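Local coordinates for putative exported protein (PDB 3FZX) that is of unknown function but binds calcium and, with its YmcC-like barrel and kinship to the LolA/LolB lipoprotein carriers, probably binds a lipid, at residues A[63-68]-A[97-102]; A[106-111]-A[187-192]; A[54-59]-A[84-89]; A[30-35]-A[90-95]. All blocks are in the same frame, centred on the assembly; numbering follows the deposited sequence. Where two conformers were deposited one is given.

Overall arrangement
All four contacts belong to one closed antiparallel barrel. Contacts 1, 3 and 4 cluster on one side of the chain's centre, where the chain between strands 77-81 and 99-107 folds as a 3-10 turn and the short helix 89-94 against strands 30-44, 47-58 and 63-74. Contacts 3 and 4 are buried and have no hydrogen bond between their segments: phenyl on methyls in contact 3, leucine on an asparagine amide in contact 4; Leu92 also touches Phe56. Contact 1, partly buried, uses its asparagine as a donor across the segments. Contact 2 lies across the centre, nearer the calcium sites; it is buried as well, but combines two hydroxyl bonds with a T-shaped tyrosine pair.

Contact 1: residues A[63-68]-A[97-102]; sequences TLNSGQ and ADVYMM
Asn65 and Ala97 bring the two backbones closest, their CA atoms 5.1 Å apart, and from there strands 63-74 and 99-107 run in the same general direction while drawing apart. This follows from the antiparallel barrel, in which strand 77-81 lies between them in the sheet order. Near the approach Leu64 O and Ala97 N come within 3.3 Å, but at an angle too poor for a hydrogen bond; the one hydrogen bond between the segments comes instead from a side chain. Leu64 and Asn65 together form a classic beta bulge opposite Phe56. The Asn65 amide swings away from its own backbone nitrogen (chi1 -163°) and reaches strand 99-107, where ND2 donates to Val99 O at 2.9 Å. The bond is fairly straight, 158° at the hydrogen, and the acceptor lies nearly in the amide plane, although ND2 is itself tilted from the plane of the Val99 carbonyl. A second bond from ND2 to Asn96 O uses the amide further and should help fix its rotation. Asparagine suits the place because its short amide can offer both N-H groups of ND2 to backbone carbonyls, Val99 O and Asn96 O. Its other end is less well provided for: OD1 is buried without a hydrogen-bond partner, and what meets it, from the opposite direction, is the methyl CE of selenomethionine Met101, 3.2 Å from Asn65 OD1.

Contact 2: residues A[106-111]-A[187-192]; sequences MNYPDA and EWYAPN
Glu187 opens this buried contact by meeting the hydroxyl end of Tyr108. Its CG is folded between the backbone nitrogen and carbonyl carbon (chi1 64°), and the rest of the chain is extended, bringing the carboxylate to the tyrosine. Tyr108 OH donates to Glu187 OE2 at 2.9 Å, using the syn lone pair. Ring and carboxylate are nearly coplanar, so the oxygen sits at the ring edge, with Tyr108 CE2 also only 3.1 Å from Glu187 OE2. Trp188 turns to the other side of strand 180-190, where NE1 binds Glu154. Tyr189 then brings its ring back to Tyr108 in a T-shaped pair, with centroids 5.0 Å apart and planes at 83°. The edge of Tyr108 points at the face of Tyr189, placing Tyr108 CD2 above the middle of that ring. The hydroxyl of Tyr189 reaches further still and donates to Pro109 O at a short 2.6 Å, in the carbonyl plane and on a lone pair; Pro109 CD packs beside the same hydroxyl. Strand 180-190 is thus joined across the barrel to the chain around Tyr108 and Pro109, which runs on from strand 99-107. Phe10 adds an edge-to-face partner for Tyr189, and Arg148 a cation-pi partner for Tyr108. The side chain of Pro109 is about 9 Å from that of calcium ligand Asp121. Tyrosine suits both positions because its ring packs while its hydroxyl donates to an acceptor on the other segment. Donation from Tyr108 to the syn lone pair would probably help stabilise the buried Glu187 carboxylate as an anion.

Contact 3: residues A[54-59]-A[84-89]; sequences YTFADA and DVATFP
Phe56 reaches from strand 47-58 to the 3-10 turn that runs through 84-87, and the far end of its ring does the touching. Phe56 CZ lies 3.6 Å from Ala86 CB, the methyl approaching the ring obliquely, while Thr87 CG2 stands at the ring edge, 4.2 Å from Phe56 CE1. A phenyl group suits the position because it spans the gap between strand and turn; alanine suits the other side because its single methyl lets the turn come close. The ring projects toward the turn with its CG anti to the carbonyl carbon (chi1 -81°). In the next shell, the turn holds these methyls in place by gripping its own backbone. Asp84 O accepts twice from Thr87: from the backbone N at 3.0 Å, and from the hydroxyl OG1, also at 3.0 Å and almost in line with the carbonyl bond (173°). That second bond pins the threonine rotation and so directs CG2 to the phenyl edge. Phe88 N continues the pattern with a bond to Val85 O of 3.2 Å. Asp84 itself is fixed through OD1 by a salt bridge to Arg21 and a hydrogen bond to Tyr36 of strand 30-44. Behind Phe56, its backbone pairs with the bulge at Leu64 and Asn65 on strand 63-74, while Leu34 of strand 30-44 packs on both Phe56 and Thr87. Phe88, at the N-cap position of helix 89-94, faces strands 136-158 and 161-175, so the turn lies between Phe56's strand and that part of the barrel wall.

Contact 4: residues A[30-35]-A[90-95]; sequences LTNILV and TALNMM
Asn32 and Leu92 carry this buried contact, their side chains lying alongside each other and pointing opposite ways. The isobutyl group of Leu92 lies against the asparagine amide: Leu92 CD1 is 3.3 Å from Asn32 OD1, and Leu92 CD2 is 3.9 Å from Asn32 CG. Nearer the helix, Leu92 CB comes 3.7 Å from the same Asn32 OD1, so the oxygen rests along the leucine chain. Both side chains leave the backbone with CG anti to the carbonyl carbon, Asn32 at chi1 -60° and Leu92 at -67°, and Leu92 then extends outward with chi2 near 169°, laying CB and both methyls over one face of the amide. The leucine belongs to the short helix 89-94, which packs against the barrel wall, and the asparagine to strand 30-44, where Thr31 and Asn32 make a classic beta bulge facing Cys23. The amide is held from the strand side: Asn32 ND2 donates to Ala57 O on the neighbouring strand 47-58, which suits a polar residue in a buried place. Leucine suits the helix face because its branched end packs on both that amide and Phe56. At the edge of the contact, Thr31 OG1 stands 4.3 Å from Leu92 CD1.

Contact 1: residues A[63-68]-A[97-102]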
loop_
_atom_site.group_PDB
_atom_site.type_symbol
_atom_site.label_atom_id
_atom_site.label_comp_id
_atom_site.label_asym_id
_atom_site.label_seq_id
_atom_site.Cartn_x
_atom_site.Cartn_y
_atom_site.Cartn_z
ATOM N N THR A 63 -15.443 -19.564 -5.402
ATOM C CA THR A 63 -14.457 -18.490 -5.272
ATOM C C THR A 63 -14.737 -17.383 -6.277
ATOM O O THR A 63 -14.961 -17.674 -7.419
ATOM C CB THR A 63 -13.029 -19.009 -5.525
ATOM O OG1 THR A 63 -12.705 -19.975 -4.522
ATOM C CG2 THR A 63 -12.019 -17.891 -5.460
ATOM N N LEU A 64 -14.756 -16.139 -5.817
ATOM C CA LEU A 64 -14.950 -14.966 -6.652
ATOM C C LEU A 64 -13.609 -14.262 -6.926
ATOM O O LEU A 64 -13.379 -13.726 -7.999
ATOM C CB LEU A 64 -15.919 -13.981 -5.974
ATOM C CG LEU A 64 -17.311 -14.498 -5.574
ATOM C CD1 LEU A 64 -18.125 -13.365 -4.988
ATOM C CD2 LEU A 64 -18.068 -15.126 -6.748
ATOM N N ASN A 65 -12.719 -14.271 -5.950
ATOM C CA ASN A 65 -11.475 -13.540 -6.043
ATOM C C ASN A 65 -10.535 -14.053 -4.971
ATOM O O ASN A 65 -10.984 -14.369 -3.868
ATOM C CB ASN A 65 -11.768 -12.065 -5.767
ATOM C CG ASN A 65 -10.661 -11.136 -6.226
ATOM O OD1 ASN A 65 -9.938 -10.592 -5.419
ATOM N ND2 ASN A 65 -10.542 -10.939 -7.529
ATOM N N SER A 66 -9.243 -14.134 -5.290
ATOM C CA SER A 66 -8.212 -14.384 -4.297
ATOM C C SER A 66 -6.917 -13.663 -4.605
ATOM O O SER A 66 -6.608 -13.324 -5.751
ATOM C CB SER A 66 -7.965 -15.872 -4.064
ATOM O OG SER A 66 -7.887 -16.574 -5.266
ATOM N N GLY A 67 -6.180 -13.387 -3.540
ATOM C CA GLY A 67 -4.931 -12.667 -3.636
ATOM C C GLY A 67 -4.168 -12.761 -2.339
ATOM O O GLY A 67 -4.396 -13.671 -1.527
ATOM N N GLN A 68 -3.233 -11.842 -2.175
ATOM C CA GLN A 68 -2.444 -11.779 -0.977
ATOM C C GLN A 68 -2.623 -10.411 -0.404
ATOM O O GLN A 68 -2.962 -9.476 -1.110
ATOM C CB GLN A 68 -0.977 -12.027 -1.268
ATOM C CG GLN A 68 -0.706 -13.435 -1.723
ATOM C CD GLN A 68 0.755 -13.820 -1.570
ATOM O OE1 GLN A 68 1.069 -14.861 -1.004
ATOM N NE2 GLN A 68 1.655 -12.972 -2.057
ATOM N N ALA A 97 -12.316 -13.452 -11.076
ATOM C CA ALA A 97 -10.898 -13.804 -11.103
ATOM C C ALA A 97 -10.004 -12.754 -11.764
ATOM O O ALA A 97 -8.829 -12.693 -11.452
ATOM C CB ALA A 97 -10.714 -15.147 -11.792
ATOM N N ASP A 98 -10.536 -11.946 -12.685
ATOM C CA ASP A 98 -9.746 -10.908 -13.341
ATOM C C ASP A 98 -9.800 -9.539 -12.642
ATOM O O ASP A 98 -9.255 -8.566 -13.172
ATOM C CB ASP A 98 -10.160 -10.773 -14.822
ATOM C CG ASP A 98 -9.784 -12.005 -15.662
ATOM O OD1 ASP A 98 -9.164 -12.959 -15.148
ATOM O OD2 ASP A 98 -10.121 -12.026 -16.855
ATOM N N VAL A 99 -10.449 -9.453 -11.477
ATOM C CA VAL A 99 -10.496 -8.203 -10.729
ATOM C C VAL A 99 -9.303 -8.119 -9.792
ATOM O O VAL A 99 -8.967 -9.065 -9.108
ATOM C CB VAL A 99 -11.817 -8.030 -9.926
ATOM C CG1 VAL A 99 -11.669 -6.963 -8.853
ATOM C CG2 VAL A 99 -12.972 -7.682 -10.871
ATOM N N TYR A 100 -8.670 -6.964 -9.773
ATOM C CA TYR A 100 -7.553 -6.678 -8.899
ATOM C C TYR A 100 -7.901 -5.463 -8.105
ATOM O O TYR A 100 -8.806 -4.718 -8.450
ATOM C CB TYR A 100 -6.293 -6.414 -9.732
ATOM C CG TYR A 100 -5.894 -7.679 -10.435
ATOM C CD1 TYR A 100 -5.167 -8.677 -9.762
ATOM C CD2 TYR A 100 -6.313 -7.936 -11.731
ATOM C CE1 TYR A 100 -4.824 -9.875 -10.385
ATOM C CE2 TYR A 100 -5.965 -9.139 -12.369
ATOM C CZ TYR A 100 -5.230 -10.094 -11.687
ATOM O OH TYR A 100 -4.906 -11.265 -12.306
HETATM N N MSE A 101 -7.171 -5.265 -7.030
HETATM C CA MSE A 101 -7.437 -4.160 -6.143
HETATM C C MSE A 101 -6.143 -3.616 -5.548
HETATM O O MSE A 101 -5.157 -4.334 -5.432
HETATM C CB MSE A 101 -8.437 -4.572 -5.080
HETATM C CG MSE A 101 -8.053 -5.781 -4.321
HETATM SE SE MSE A 101 -9.507 -6.336 -3.155
HETATM C CE MSE A 101 -10.403 -7.665 -4.302
HETATM N N MSE A 102 -6.151 -2.315 -5.274
HETATM C CA MSE A 102 -5.015 -1.628 -4.675
HETATM C C MSE A 102 -5.579 -0.585 -3.713
HETATM O O MSE A 102 -6.540 0.110 -4.037
HETATM C CB MSE A 102 -4.169 -0.925 -5.736
HETATM C CG MSE A 102 -3.582 -1.816 -6.838
HETATM SE SE MSE A 102 -1.842 -2.635 -6.451
HETATM C CE MSE A 102 -2.321 -3.918 -5.039
#

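Contact 2: residues A[106-111]-A[187-192]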
loop_
_atom_site.group_PDB
_atom_site.type_symbol
_atom_site.label_atom_id
_atom_site.label_comp_id
_atom_site.label_asym_id
_atom_site.label_seq_id
_atom_site.Cartn_x
_atom_site.Cartn_y
_atom_site.Cartn_z
HETATM N N MSE A 106 -3.855 0.880 5.798
HETATM C CA MSE A 106 -4.582 1.707 6.735
HETATM C C MSE A 106 -4.235 1.341 8.192
HETATM O O MSE A 106 -4.181 0.162 8.555
HETATM C CB MSE A 106 -6.077 1.507 6.499
HETATM C CG MSE A 106 -6.938 2.437 7.295
HETATM SE SE MSE A 106 -8.684 2.602 6.392
HETATM C CE MSE A 106 -9.386 1.000 6.962
ATOM N N ASN A 107 -4.085 2.361 9.019
ATOM C CA ASN A 107 -3.658 2.200 10.409
ATOM C C ASN A 107 -4.814 1.872 11.368
ATOM O O ASN A 107 -5.952 2.282 11.137
ATOM C CB ASN A 107 -2.926 3.459 10.876
ATOM C CG ASN A 107 -3.883 4.622 11.111
ATOM O OD1 ASN A 107 -4.700 4.975 10.242
ATOM N ND2 ASN A 107 -3.836 5.174 12.299
ATOM N N TYR A 108 -4.523 1.105 12.416
ATOM C CA TYR A 108 -5.516 0.760 13.425
ATOM C C TYR A 108 -4.904 1.038 14.775
ATOM O O TYR A 108 -4.087 0.259 15.248
ATOM C CB TYR A 108 -5.958 -0.708 13.306
ATOM C CG TYR A 108 -6.875 -0.913 12.143
ATOM C CD1 TYR A 108 -6.377 -1.003 10.842
ATOM C CD2 TYR A 108 -8.251 -0.953 12.330
ATOM C CE1 TYR A 108 -7.227 -1.146 9.756
ATOM C CE2 TYR A 108 -9.108 -1.098 11.261
ATOM C CZ TYR A 108 -8.600 -1.188 9.969
ATOM O OH TYR A 108 -9.464 -1.329 8.902
ATOM N N PRO A 109 -5.275 2.168 15.400
ATOM C CA PRO A 109 -4.719 2.473 16.700
ATOM C C PRO A 109 -5.084 1.477 17.782
ATOM O O PRO A 109 -6.124 0.786 17.733
ATOM C CB PRO A 109 -5.303 3.837 17.054
ATOM C CG PRO A 109 -6.060 4.308 15.905
ATOM C CD PRO A 109 -6.223 3.190 14.932
ATOM N N ASP A 110 -4.209 1.443 18.771
ATOM C CA ASP A 110 -4.309 0.561 19.912
ATOM C C ASP A 110 -4.954 1.335 21.059
ATOM O O ASP A 110 -4.264 1.958 21.868
ATOM C CB ASP A 110 -2.900 0.091 20.273
ATOM C CG ASP A 110 -2.868 -0.860 21.434
ATOM O OD1 ASP A 110 -3.941 -1.161 22.018
ATOM O OD2 ASP A 110 -1.746 -1.316 21.735
ATOM N N ALA A 111 -6.281 1.310 21.095
ATOM C CA ALA A 111 -7.078 1.951 22.154
ATOM C C ALA A 111 -6.760 1.337 23.502
ATOM O O ALA A 111 -6.677 2.029 24.525
ATOM C CB ALA A 111 -8.565 1.784 21.867
ATOM N N GLU A 187 -17.043 -0.444 12.531
ATOM C CA GLU A 187 -16.310 -1.695 12.624
ATOM C C GLU A 187 -15.726 -1.895 14.016
ATOM O O GLU A 187 -15.509 -0.940 14.793
ATOM C CB GLU A 187 -15.283 -1.887 11.498
ATOM C CG GLU A 187 -14.151 -0.925 11.439
ATOM C CD GLU A 187 -13.257 -1.150 10.189
ATOM O OE1 GLU A 187 -13.773 -1.508 9.102
ATOM O OE2 GLU A 187 -12.030 -0.947 10.281
ATOM N N TRP A 188 -15.559 -3.168 14.332
ATOM C CA TRP A 188 -15.105 -3.598 15.607
ATOM C C TRP A 188 -13.881 -4.452 15.326
ATOM O O TRP A 188 -13.960 -5.364 14.484
ATOM C CB TRP A 188 -16.160 -4.441 16.285
ATOM C CG TRP A 188 -17.352 -3.717 16.843
ATOM C CD1 TRP A 188 -17.539 -3.349 18.140
ATOM C CD2 TRP A 188 -18.560 -3.375 16.154
ATOM N NE1 TRP A 188 -18.773 -2.780 18.302
ATOM C CE2 TRP A 188 -19.431 -2.798 17.103
ATOM C CE3 TRP A 188 -18.990 -3.495 14.826
ATOM C CZ2 TRP A 188 -20.702 -2.311 16.768
ATOM C CZ3 TRP A 188 -20.259 -3.029 14.491
ATOM C CH2 TRP A 188 -21.107 -2.442 15.463
ATOM N N TYR A 189 -12.762 -4.154 15.999
ATOM C CA TYR A 189 -11.547 -4.941 15.795
ATOM C C TYR A 189 -10.858 -5.322 17.093
ATOM O O TYR A 189 -11.002 -4.650 18.114
ATOM C CB TYR A 189 -10.581 -4.243 14.848
ATOM C CG TYR A 189 -10.028 -2.912 15.310
ATOM C CD1 TYR A 189 -10.691 -1.712 15.007
ATOM C CD2 TYR A 189 -8.816 -2.838 15.999
ATOM C CE1 TYR A 189 -10.172 -0.481 15.413
ATOM C CE2 TYR A 189 -8.280 -1.601 16.406
ATOM C CZ TYR A 189 -8.956 -0.436 16.104
ATOM O OH TYR A 189 -8.415 0.768 16.449
ATOM N N ALA A 190 -10.119 -6.426 17.009
ATOM C CA ALA A 190 -9.526 -7.079 18.160
ATOM C C ALA A 190 -8.129 -7.594 17.842
ATOM O O ALA A 190 -7.831 -7.944 16.683
ATOM C CB ALA A 190 -10.408 -8.268 18.624
ATOM N N PRO A 191 -7.268 -7.663 18.875
ATOM C CA PRO A 191 -5.924 -8.225 18.758
ATOM C C PRO A 191 -5.952 -9.644 18.238
ATOM O O PRO A 191 -6.801 -10.428 18.657
ATOM C CB PRO A 191 -5.420 -8.242 20.202
ATOM C CG PRO A 191 -6.254 -7.223 20.943
ATOM C CD PRO A 191 -7.516 -7.033 20.193
ATOM N N ASN A 192 -5.011 -9.948 17.339
ATOM C CA ASN A 192 -4.788 -11.246 16.746
ATOM C C ASN A 192 -5.932 -11.749 15.831
ATOM O O ASN A 192 -5.914 -12.884 15.401
ATOM C CB ASN A 192 -4.425 -12.297 17.819
ATOM C CG ASN A 192 -3.323 -11.822 18.765
ATOM O OD1 ASN A 192 -2.281 -11.336 18.338
ATOM N ND2 ASN A 192 -3.556 -11.956 20.048
#

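Contact 3: residues A[54-59]-A[84-89]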
loop_
_atom_site.group_PDB
_atom_site.type_symbol
_atom_site.label_atom_id
_atom_site.label_comp_id
_atom_site.label_asym_id
_atom_site.label_seq_id
_atom_site.Cartn_x
_atom_site.Cartn_y
_atom_site.Cartn_z
ATOM N N TYR A 54 -5.993 -14.324 0.818
ATOM C CA TYR A 54 -7.436 -14.152 0.988
ATOM C C TYR A 54 -8.170 -14.820 -0.147
ATOM O O TYR A 54 -7.642 -14.913 -1.263
ATOM C CB TYR A 54 -7.855 -12.685 1.078
ATOM C CG TYR A 54 -7.597 -11.839 -0.153
ATOM C CD1 TYR A 54 -8.507 -11.812 -1.221
ATOM C CD2 TYR A 54 -6.466 -11.037 -0.238
ATOM C CE1 TYR A 54 -8.275 -11.024 -2.354
ATOM C CE2 TYR A 54 -6.227 -10.246 -1.365
ATOM C CZ TYR A 54 -7.136 -10.246 -2.413
ATOM O OH TYR A 54 -6.898 -9.447 -3.497
ATOM N N THR A 55 -9.372 -15.305 0.180
ATOM C CA THR A 55 -10.357 -15.789 -0.765
ATOM C C THR A 55 -11.723 -15.181 -0.416
ATOM O O THR A 55 -12.112 -15.108 0.751
ATOM C CB THR A 55 -10.453 -17.283 -0.746
ATOM O OG1 THR A 55 -9.197 -17.809 -1.153
ATOM C CG2 THR A 55 -11.494 -17.773 -1.717
ATOM N N PHE A 56 -12.384 -14.671 -1.448
ATOM C CA PHE A 56 -13.733 -14.144 -1.388
ATOM C C PHE A 56 -14.549 -15.160 -2.167
ATOM O O PHE A 56 -14.235 -15.461 -3.307
ATOM C CB PHE A 56 -13.853 -12.794 -2.113
ATOM C CG PHE A 56 -13.388 -11.604 -1.328
ATOM C CD1 PHE A 56 -14.247 -10.965 -0.430
ATOM C CD2 PHE A 56 -12.119 -11.075 -1.520
ATOM C CE1 PHE A 56 -13.822 -9.835 0.306
ATOM C CE2 PHE A 56 -11.687 -9.963 -0.783
ATOM C CZ PHE A 56 -12.545 -9.334 0.117
ATOM N N ALA A 57 -15.569 -15.713 -1.541
ATOM C CA ALA A 57 -16.487 -16.620 -2.223
ATOM C C ALA A 57 -17.917 -16.153 -2.022
ATOM O O ALA A 57 -18.192 -15.293 -1.193
ATOM C CB ALA A 57 -16.309 -18.041 -1.716
ATOM N N ASP A 58 -18.824 -16.709 -2.815
ATOM C CA ASP A 58 -20.251 -16.438 -2.648
ATOM C C ASP A 58 -20.807 -17.404 -1.596
ATOM O O ASP A 58 -20.063 -18.240 -1.073
ATOM C CB ASP A 58 -21.013 -16.552 -3.995
ATOM C CG ASP A 58 -20.991 -17.975 -4.602
ATOM O OD1 ASP A 58 -20.716 -18.981 -3.893
ATOM O OD2 ASP A 58 -21.257 -18.079 -5.823
ATOM N N ALA A 59 -22.111 -17.307 -1.316
ATOM C CA ALA A 59 -22.772 -18.122 -0.293
ATOM C C ALA A 59 -22.702 -19.610 -0.598
ATOM O O ALA A 59 -22.732 -20.407 0.317
ATOM C CB ALA A 59 -24.233 -17.682 -0.076
ATOM N N ASP A 84 -10.758 -5.693 3.873
ATOM C CA ASP A 84 -12.029 -5.693 4.581
ATOM C C ASP A 84 -13.117 -4.737 4.042
ATOM O O ASP A 84 -14.304 -5.092 4.060
ATOM C CB ASP A 84 -11.769 -5.508 6.077
ATOM C CG ASP A 84 -10.830 -6.641 6.652
ATOM O OD1 ASP A 84 -11.152 -7.846 6.442
ATOM O OD2 ASP A 84 -9.765 -6.325 7.263
ATOM N N VAL A 85 -12.741 -3.575 3.505
ATOM C CA VAL A 85 -13.732 -2.681 2.893
ATOM C C VAL A 85 -14.237 -3.281 1.559
ATOM O O VAL A 85 -15.261 -2.856 1.063
ATOM C CB VAL A 85 -13.222 -1.202 2.690
ATOM C CG1 VAL A 85 -12.386 -0.733 3.880
ATOM C CG2 VAL A 85 -12.441 -1.054 1.406
ATOM N N ALA A 86 -13.521 -4.260 0.986
ATOM C CA ALA A 86 -14.048 -5.036 -0.157
ATOM C C ALA A 86 -15.269 -5.903 0.213
ATOM O O ALA A 86 -15.937 -6.426 -0.686
ATOM C CB ALA A 86 -12.961 -5.910 -0.817
ATOM N N THR A 87 -15.587 -6.040 1.502
ATOM C CA THR A 87 -16.816 -6.729 1.880
ATOM C C THR A 87 -18.046 -5.854 1.670
ATOM O O THR A 87 -19.145 -6.292 1.945
ATOM C CB THR A 87 -16.819 -7.289 3.322
ATOM O OG1 THR A 87 -17.051 -6.237 4.258
ATOM C CG2 THR A 87 -15.527 -7.998 3.644
ATOM N N PHE A 88 -17.890 -4.631 1.169
ATOM C CA PHE A 88 -19.064 -3.814 0.818
ATOM C C PHE A 88 -19.758 -4.492 -0.376
ATOM O O PHE A 88 -19.086 -5.056 -1.225
ATOM C CB PHE A 88 -18.640 -2.390 0.477
ATOM C CG PHE A 88 -18.084 -1.590 1.660
ATOM C CD1 PHE A 88 -17.875 -2.163 2.928
ATOM C CD2 PHE A 88 -17.721 -0.251 1.479
ATOM C CE1 PHE A 88 -17.355 -1.408 3.984
ATOM C CE2 PHE A 88 -17.193 0.511 2.537
ATOM C CZ PHE A 88 -17.004 -0.075 3.784
ATOM N N PRO A 89 -21.101 -4.483 -0.430
ATOM C CA PRO A 89 -21.800 -5.196 -1.508
ATOM C C PRO A 89 -21.410 -4.824 -2.953
ATOM O O PRO A 89 -21.324 -5.708 -3.820
ATOM C CB PRO A 89 -23.270 -4.837 -1.252
ATOM C CG PRO A 89 -23.348 -4.628 0.196
ATOM C CD PRO A 89 -22.050 -3.984 0.587
#

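Contact 4: residues A[30-35]-A[90-95]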
loop_
_atom_site.group_PDB
_atom_site.type_symbol
_atom_site.label_atom_id
_atom_site.label_comp_id
_atom_site.label_asym_id
_atom_site.label_seq_id
_atom_site.Cartn_x
_atom_site.Cartn_y
_atom_site.Cartn_z
ATOM N N LEU A 30 -27.051 -14.621 4.021
ATOM C CA LEU A 30 -25.640 -14.792 3.707
ATOM C C LEU A 30 -25.388 -14.583 2.205
ATOM O O LEU A 30 -25.973 -15.304 1.395
ATOM C CB LEU A 30 -25.169 -16.199 4.101
ATOM C CG LEU A 30 -23.695 -16.572 3.867
ATOM C CD1 LEU A 30 -22.732 -15.717 4.668
ATOM C CD2 LEU A 30 -23.490 -18.014 4.219
ATOM N N THR A 31 -24.528 -13.613 1.869
ATOM C CA THR A 31 -24.119 -13.330 0.481
ATOM C C THR A 31 -22.708 -13.829 0.167
ATOM O O THR A 31 -22.452 -14.359 -0.909
ATOM C CB THR A 31 -24.200 -11.790 0.145
ATOM O OG1 THR A 31 -23.263 -11.034 0.936
ATOM C CG2 THR A 31 -25.598 -11.252 0.413
ATOM N N ASN A 32 -21.773 -13.675 1.101
ATOM C CA ASN A 32 -20.379 -14.024 0.812
ATOM C C ASN A 32 -19.634 -14.506 2.020
ATOM O O ASN A 32 -20.017 -14.219 3.157
ATOM C CB ASN A 32 -19.618 -12.815 0.222
ATOM C CG ASN A 32 -20.220 -12.316 -1.082
ATOM O OD1 ASN A 32 -21.165 -11.536 -1.074
ATOM N ND2 ASN A 32 -19.697 -12.785 -2.196
ATOM N N ILE A 33 -18.550 -15.225 1.751
ATOM C CA ILE A 33 -17.673 -15.741 2.796
ATOM C C ILE A 33 -16.257 -15.306 2.474
ATOM O O ILE A 33 -15.802 -15.536 1.348
ATOM C CB ILE A 33 -17.704 -17.268 2.848
ATOM C CG1 ILE A 33 -19.150 -17.768 3.022
ATOM C CG2 ILE A 33 -16.759 -17.781 3.959
ATOM C CD1 ILE A 33 -19.299 -19.254 2.790
ATOM N N LEU A 34 -15.587 -14.659 3.440
ATOM C CA LEU A 34 -14.200 -14.220 3.279
ATOM C C LEU A 34 -13.303 -15.074 4.184
ATOM O O LEU A 34 -13.575 -15.230 5.388
ATOM C CB LEU A 34 -14.053 -12.739 3.644
ATOM C CG LEU A 34 -12.620 -12.151 3.630
ATOM C CD1 LEU A 34 -11.918 -12.294 2.229
ATOM C CD2 LEU A 34 -12.602 -10.680 4.118
ATOM N N VAL A 35 -12.232 -15.610 3.608
ATOM C CA VAL A 35 -11.311 -16.500 4.325
ATOM C C VAL A 35 -9.898 -15.961 4.181
ATOM O O VAL A 35 -9.433 -15.735 3.050
ATOM C CB VAL A 35 -11.321 -17.936 3.753
ATOM C CG1 VAL A 35 -10.426 -18.846 4.606
ATOM C CG2 VAL A 35 -12.728 -18.494 3.683
ATOM N N THR A 90 -21.188 -3.535 -3.200
ATOM C CA THR A 90 -20.762 -3.052 -4.529
ATOM C C THR A 90 -19.484 -3.753 -4.928
ATOM O O THR A 90 -19.345 -4.188 -6.053
ATOM C CB THR A 90 -20.570 -1.498 -4.556
ATOM O OG1 THR A 90 -21.810 -0.878 -4.217
ATOM C CG2 THR A 90 -20.121 -0.989 -5.926
ATOM N N ALA A 91 -18.587 -3.924 -3.971
ATOM C CA ALA A 91 -17.323 -4.593 -4.213
ATOM C C ALA A 91 -17.531 -6.083 -4.470
ATOM O O ALA A 91 -17.092 -6.631 -5.498
ATOM C CB ALA A 91 -16.408 -4.372 -3.038
ATOM N N LEU A 92 -18.233 -6.734 -3.542
ATOM C CA LEU A 92 -18.459 -8.170 -3.624
ATOM C C LEU A 92 -19.106 -8.539 -4.947
ATOM O O LEU A 92 -18.680 -9.482 -5.612
ATOM C CB LEU A 92 -19.332 -8.653 -2.454
ATOM C CG LEU A 92 -18.653 -8.556 -1.092
ATOM C CD1 LEU A 92 -19.667 -8.793 0.048
ATOM C CD2 LEU A 92 -17.452 -9.543 -1.088
ATOM N N ASN A 93 -20.104 -7.753 -5.329
ATOM C CA ASN A 93 -20.885 -8.002 -6.535
ATOM C C ASN A 93 -20.184 -7.729 -7.857
ATOM O O ASN A 93 -20.685 -8.142 -8.878
ATOM C CB ASN A 93 -22.212 -7.231 -6.472
ATOM C CG ASN A 93 -23.165 -7.791 -5.401
ATOM O OD1 ASN A 93 -22.892 -8.821 -4.812
ATOM N ND2 ASN A 93 -24.270 -7.108 -5.153
HETATM N N MSE A 94 -19.040 -7.060 -7.869
HETATM C CA MSE A 94 -18.354 -6.844 -9.142
HETATM C C MSE A 94 -17.126 -7.732 -9.301
HETATM O O MSE A 94 -16.484 -7.701 -10.355
HETATM C CB MSE A 94 -18.069 -5.356 -9.401
HETATM C CG MSE A 94 -17.391 -4.555 -8.307
HETATM SE SE MSE A 94 -15.489 -4.891 -8.206
HETATM C CE MSE A 94 -14.835 -3.795 -9.766
HETATM N N MSE A 95 -16.825 -8.558 -8.294
HETATM C CA MSE A 95 -15.591 -9.358 -8.304
HETATM C C MSE A 95 -15.652 -10.601 -9.168
HETATM O O MSE A 95 -16.658 -11.300 -9.209
HETATM C CB MSE A 95 -15.218 -9.824 -6.909
HETATM C CG MSE A 95 -14.368 -8.867 -6.072
HETATM SE SE MSE A 95 -14.466 -9.562 -4.226
HETATM C CE MSE A 95 -13.904 -7.871 -3.396
#